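Local coordinates for protein galactitol-1-phosphate 5-dehydrogenase (Escherichia coli, PDB 4UEJ) that oxidises galactitol 1-phosphate to D-tagatose 6-phosphate with NAD(+), as a zinc-dependent member of the alcohol dehydrogenase family, at residues D73-G78 against V123-V128; P88-P93 against S292-Q297. All coordinates share one frame; numbering follows the deposited sequence. Where two conformers were deposited one is given.

In the fold
Both contacts lie toward the periphery of the chain and are only partly buried, their centres about 17 Å apart. Contact 1 stays inside the GroES-like catalytic domain, tying the loop before strand 80-83 to the turn after strand 120-124. Contact 2 spans two family regions, pairing the start of the structural zinc loop with the loop after strand 282-285, an outermost strand of the parallel, Rossmann-type sheet. A salt bridge over a small apolar patch holds the first; the second has no hydrogen bond across it and relies on aromatic and proline packing beside a metal. They meet at K126, which touches both aromatic residues of contact 2, its side chain packing on F90.

Contact 1: D73-G78 against V123-V128; sequences DDLHPG and VKRKNV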
loop_
_atom_site.group_PDB
_atom_site.type_symbol
_atom_site.label_atom_id
_atom_site.label_comp_id
_atom_site.label_asym_id
_atom_site.label_seq_id
_atom_site.Cartn_x
_atom_site.Cartn_y
_atom_site.Cartn_z
ATOM N N ASP A 73 39.514 12.602 -8.586
ATOM C CA ASP A 73 40.293 13.634 -7.907
ATOM C C ASP A 73 39.928 13.814 -6.434
ATOM O O ASP A 73 40.596 14.564 -5.716
ATOM C CB ASP A 73 40.157 14.977 -8.649
ATOM C CG ASP A 73 38.721 15.512 -8.680
ATOM O OD1 ASP A 73 37.829 14.951 -8.010
ATOM O OD2 ASP A 73 38.488 16.518 -9.383
ATOM N N ASP A 74 38.885 13.126 -5.979
ATOM C CA ASP A 74 38.416 13.327 -4.613
ATOM C C ASP A 74 38.588 12.083 -3.741
ATOM O O ASP A 74 38.049 12.009 -2.639
ATOM C CB ASP A 74 36.957 13.794 -4.618
ATOM C CG ASP A 74 35.993 12.745 -5.155
ATOM O OD1 ASP A 74 36.426 11.809 -5.864
ATOM O OD2 ASP A 74 34.785 12.873 -4.876
ATOM N N LEU A 75 39.357 11.119 -4.233
ATOM C CA LEU A 75 39.721 9.947 -3.447
ATOM C C LEU A 75 41.171 9.584 -3.690
ATOM O O LEU A 75 41.714 9.834 -4.766
ATOM C CB LEU A 75 38.831 8.752 -3.775
ATOM C CG LEU A 75 37.424 8.715 -3.189
ATOM C CD1 LEU A 75 36.786 7.399 -3.568
ATOM C CD2 LEU A 75 37.443 8.899 -1.675
ATOM N N HIS A 76 41.795 8.984 -2.686
ATOM C CA HIS A 76 43.209 8.670 -2.761
ATOM C C HIS A 76 43.469 7.312 -2.132
ATOM O O HIS A 76 42.687 6.864 -1.288
ATOM C CB HIS A 76 44.024 9.770 -2.075
ATOM C CG HIS A 76 43.782 11.133 -2.648
ATOM N ND1 HIS A 76 42.705 11.913 -2.282
ATOM C CD2 HIS A 76 44.457 11.839 -3.585
ATOM C CE1 HIS A 76 42.736 13.048 -2.959
ATOM N NE2 HIS A 76 43.787 13.027 -3.758
ATOM N N PRO A 77 44.546 6.635 -2.565
ATOM C CA PRO A 77 44.951 5.370 -1.945
ATOM C C PRO A 77 45.023 5.476 -0.420
ATOM O O PRO A 77 45.644 6.398 0.111
ATOM C CB PRO A 77 46.337 5.115 -2.540
ATOM C CG PRO A 77 46.297 5.787 -3.867
ATOM C CD PRO A 77 45.428 7.005 -3.689
ATOM N N GLY A 78 44.377 4.546 0.271
ATOM C CA GLY A 78 44.353 4.561 1.721
ATOM C C GLY A 78 43.047 5.066 2.299
ATOM O O GLY A 78 42.751 4.819 3.464
ATOM N N VAL A 123 35.501 -0.855 -9.166
ATOM C CA VAL A 123 34.148 -0.307 -9.298
ATOM C C VAL A 123 34.208 1.155 -9.735
ATOM O O VAL A 123 35.280 1.757 -9.746
ATOM C CB VAL A 123 33.346 -0.390 -7.973
ATOM C CG1 VAL A 123 33.266 -1.826 -7.463
ATOM C CG2 VAL A 123 33.960 0.513 -6.915
ATOM N N LYS A 124 33.059 1.732 -10.082
ATOM C CA LYS A 124 33.008 3.155 -10.402
ATOM C C LYS A 124 33.183 3.997 -9.146
ATOM O O LYS A 124 32.828 3.567 -8.050
ATOM C CB LYS A 124 31.686 3.525 -11.081
ATOM C CG LYS A 124 31.339 2.676 -12.282
ATOM C CD LYS A 124 32.452 2.637 -13.298
ATOM C CE LYS A 124 32.036 1.762 -14.471
ATOM N NZ LYS A 124 33.104 1.604 -15.491
ATOM N N ARG A 125 33.738 5.194 -9.312
ATOM C CA ARG A 125 33.781 6.179 -8.228
ATOM C C ARG A 125 32.420 6.317 -7.548
ATOM O O ARG A 125 32.324 6.415 -6.320
ATOM C CB ARG A 125 34.239 7.544 -8.762
ATOM C CG ARG A 125 34.049 8.708 -7.785
ATOM C CD ARG A 125 34.866 8.511 -6.524
ATOM N NE ARG A 125 34.638 9.571 -5.544
ATOM C CZ ARG A 125 33.732 9.515 -4.568
ATOM N NH1 ARG A 125 32.951 8.450 -4.434
ATOM N NH2 ARG A 125 33.607 10.529 -3.723
ATOM N N LYS A 126 31.360 6.298 -8.345
ATOM C CA LYS A 126 30.021 6.474 -7.805
ATOM C C LYS A 126 29.558 5.261 -7.001
ATOM O O LYS A 126 28.510 5.309 -6.362
ATOM C CB LYS A 126 29.030 6.777 -8.926
ATOM C CG LYS A 126 29.141 8.214 -9.435
ATOM C CD LYS A 126 27.981 8.588 -10.334
ATOM C CE LYS A 126 27.682 10.078 -10.256
ATOM N NZ LYS A 126 28.896 10.900 -10.524
ATOM N N ASN A 127 30.343 4.186 -7.037
ATOM C CA ASN A 127 30.045 2.979 -6.266
ATOM C C ASN A 127 30.814 2.887 -4.948
ATOM O O ASN A 127 30.846 1.830 -4.327
ATOM C CB ASN A 127 30.347 1.715 -7.085
ATOM C CG ASN A 127 29.403 1.522 -8.249
ATOM O OD1 ASN A 127 29.843 1.314 -9.385
ATOM N ND2 ASN A 127 28.096 1.571 -7.975
ATOM N N VAL A 128 31.465 3.968 -4.533
ATOM C CA VAL A 128 32.056 3.978 -3.195
ATOM C C VAL A 128 31.646 5.231 -2.443
ATOM O O VAL A 128 31.379 6.279 -3.039
ATOM C CB VAL A 128 33.597 3.885 -3.217
ATOM C CG1 VAL A 128 34.049 2.547 -3.788
ATOM C CG2 VAL A 128 34.194 5.026 -4.003
#
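The side chain of R125 leaves with CG pointing away from the backbone N (chi1 168°) and then bends at chi2 (62°), a course that carries the guanidinium across to D74, whose CG lies between its backbone N and carbonyl carbon. The arginine grips side-on, one nitrogen to each oxygen. NE donates an almost straight bond to D74 OD1 at 2.9 Å, on the syn side of the carboxylate and practically in the guanidinium plane. The second bond, from NH2 to D74 OD2, is equally short at 2.9 Å but more bent, and it reaches the oxygen from above the carboxylate plane. The carboxylate and guanidinium planes are 35° apart, in keeping with the bent second bond, and having two bonds restrains rotation of the guanidinium. Over one face of the guanidinium, toward its rim, L75 places CD1 3.6 Å from R125 NE, the two side chains crossing at about a right angle.

The pairing belongs to the GroES-like, catalytic domain of the zinc-containing alcohol dehydrogenases, where it bridges the 73-78 loop and the short 3-10 turn that follows strand 120-124. The turn is closed by backbone bonds from N127 N to K124 O and from V128 N to R125 O. L75 CD1 also reaches inward to V128 CG2, 3.5 Å away, so a single methyl group touches both the charged arginine and the buried valine. V128 in turn packs on V28 and V30 of strand 27-36, while the backbone of R125 is hydrogen-bonded to D26.

Contact 2: P88-P93 against S292-Q297; sequences PCFTCP and SPWPGQ. With ZN (zinc ion), chain C.
W294 lies between two cis-prolines, P293 and P295, and presents one indole face to both P88 and F90. F90 meets it edge-on in a T-shaped stack: the ring planes stand at 87°, with the phenyl centroid 5.0 Å from that of the five-membered ring. The leading atom is F90 CZ, 3.7 Å from W294 CD2. P88 covers the neighbouring six-membered ring, where its CG makes a CH-pi contact 3.9 Å from the ring centroid and its CD comes within 3.3 Å of W294 CH2. A trans first torsion (chi1 -177°) extends the indole from its turn toward the zinc loop, while P295 CB lies over the opposite face. W294 NE1 donates a hydrogen bond to K126 O.

The 88-93 segment opens the four-cysteine structural zinc site. C89 SG binds the zinc at 2.4 Å and C92 SG at 2.3 Å, with C95 and C103 completing the tetrad. C89 SG also accepts a hydrogen bond from T91 N at 3.3 Å, bracing the turn between these two ligands. The zinc loop runs from strand 86-87 into helix 93-96, which C92 N-caps; in the other segment, G296 is the N-cap of helix 297-307, at the end of the loop that follows strand 282-285.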
loop_
_atom_site.group_PDB
_atom_site.type_symbol
_atom_site.label_atom_id
_atom_site.label_comp_id
_atom_site.label_asym_id
_atom_site.label_seq_id
_atom_site.Cartn_x
_atom_site.Cartn_y
_atom_site.Cartn_z
ATOM N N PRO A 88 23.061 3.074 -11.103
ATOM C CA PRO A 88 22.047 3.527 -12.057
ATOM C C PRO A 88 22.702 4.118 -13.303
ATOM O O PRO A 88 23.910 4.414 -13.297
ATOM C CB PRO A 88 21.267 4.592 -11.279
ATOM C CG PRO A 88 22.141 5.014 -10.181
ATOM C CD PRO A 88 23.154 3.936 -9.915
ATOM N N CYS A 89 21.914 4.297 -14.359
ATOM C CA CYS A 89 22.435 4.836 -15.617
ATOM C C CYS A 89 22.557 6.361 -15.559
ATOM O O CYS A 89 23.361 6.955 -16.297
ATOM C CB CYS A 89 21.547 4.412 -16.798
ATOM S SG CYS A 89 20.037 5.402 -17.052
ATOM N N PHE A 90 21.749 6.968 -14.686
ATOM C CA PHE A 90 21.721 8.411 -14.422
ATOM C C PHE A 90 21.210 9.267 -15.573
ATOM O O PHE A 90 21.307 10.500 -15.517
ATOM C CB PHE A 90 23.109 8.920 -14.015
ATOM C CG PHE A 90 23.553 8.438 -12.677
ATOM C CD1 PHE A 90 22.883 8.826 -11.533
ATOM C CD2 PHE A 90 24.659 7.611 -12.560
ATOM C CE1 PHE A 90 23.299 8.380 -10.293
ATOM C CE2 PHE A 90 25.078 7.162 -11.328
ATOM C CZ PHE A 90 24.402 7.555 -10.194
ATOM N N THR A 91 20.664 8.641 -16.610
ATOM C CA THR A 91 20.235 9.411 -17.778
ATOM C C THR A 91 18.838 9.060 -18.294
ATOM O O THR A 91 18.370 9.676 -19.245
ATOM C CB THR A 91 21.223 9.243 -18.951
ATOM O OG1 THR A 91 21.226 7.879 -19.384
ATOM C CG2 THR A 91 22.633 9.653 -18.526
ATOM N N CYS A 92 18.181 8.079 -17.681
ATOM C CA CYS A 92 16.803 7.738 -18.061
ATOM C C CYS A 92 15.843 8.617 -17.262
ATOM O O CYS A 92 16.256 9.239 -16.288
ATOM C CB CYS A 92 16.513 6.264 -17.807
ATOM S SG CYS A 92 16.454 5.833 -16.051
ATOM N N PRO A 93 14.563 8.686 -17.676
ATOM C CA PRO A 93 13.623 9.555 -16.960
ATOM C C PRO A 93 13.496 9.230 -15.477
ATOM O O PRO A 93 13.414 10.158 -14.680
ATOM C CB PRO A 93 12.296 9.303 -17.685
ATOM C CG PRO A 93 12.704 8.948 -19.067
ATOM C CD PRO A 93 13.963 8.132 -18.905
ATOM N N SER A 292 18.025 11.007 -3.914
ATOM C CA SER A 292 18.804 12.116 -4.447
ATOM C C SER A 292 19.105 13.143 -3.357
ATOM O O SER A 292 18.252 13.407 -2.510
ATOM C CB SER A 292 18.055 12.767 -5.608
ATOM O OG SER A 292 18.685 13.969 -5.999
ATOM N N PRO A 293 20.318 13.728 -3.374
ATOM C CA PRO A 293 21.387 13.455 -4.343
ATOM C C PRO A 293 22.137 12.157 -4.056
ATOM O O PRO A 293 22.355 11.816 -2.892
ATOM C CB PRO A 293 22.311 14.661 -4.187
ATOM C CG PRO A 293 22.153 15.051 -2.766
ATOM C CD PRO A 293 20.724 14.755 -2.396
ATOM N N TRP A 294 22.503 11.451 -5.123
ATOM C CA TRP A 294 23.192 10.160 -5.051
ATOM C C TRP A 294 24.373 10.144 -4.077
ATOM O O TRP A 294 25.199 11.049 -4.110
ATOM C CB TRP A 294 23.689 9.775 -6.449
ATOM C CG TRP A 294 24.348 8.441 -6.499
ATOM C CD1 TRP A 294 25.693 8.183 -6.500
ATOM C CD2 TRP A 294 23.693 7.166 -6.533
ATOM N NE1 TRP A 294 25.910 6.823 -6.537
ATOM C CE2 TRP A 294 24.700 6.179 -6.556
ATOM C CE3 TRP A 294 22.350 6.766 -6.548
ATOM C CZ2 TRP A 294 24.409 4.821 -6.603
ATOM C CZ3 TRP A 294 22.062 5.419 -6.587
ATOM C CH2 TRP A 294 23.087 4.458 -6.607
ATOM N N PRO A 295 24.471 9.104 -3.223
ATOM C CA PRO A 295 23.571 7.949 -3.097
ATOM C C PRO A 295 22.354 8.195 -2.217
ATOM O O PRO A 295 21.482 7.329 -2.128
ATOM C CB PRO A 295 24.469 6.882 -2.467
ATOM C CG PRO A 295 25.397 7.677 -1.594
ATOM C CD PRO A 295 25.674 8.947 -2.383
ATOM N N GLY A 296 22.296 9.346 -1.553
ATOM C CA GLY A 296 21.098 9.694 -0.809
ATOM C C GLY A 296 21.364 9.990 0.647
ATOM O O GLY A 296 22.378 9.562 1.205
ATOM N N GLN A 297 20.454 10.732 1.267
ATOM C CA GLN A 297 20.627 11.102 2.659
ATOM C C GLN A 297 20.726 9.878 3.559
ATOM O O GLN A 297 21.347 9.955 4.624
ATOM C CB GLN A 297 19.487 12.009 3.123
ATOM C CG GLN A 297 18.162 11.305 3.327
ATOM C CD GLN A 297 17.569 11.614 4.686
ATOM O OE1 GLN A 297 18.281 12.035 5.604
ATOM N NE2 GLN A 297 16.263 11.413 4.826
HETATM ZN ZN ZN C . 18.542 5.158 -15.259
#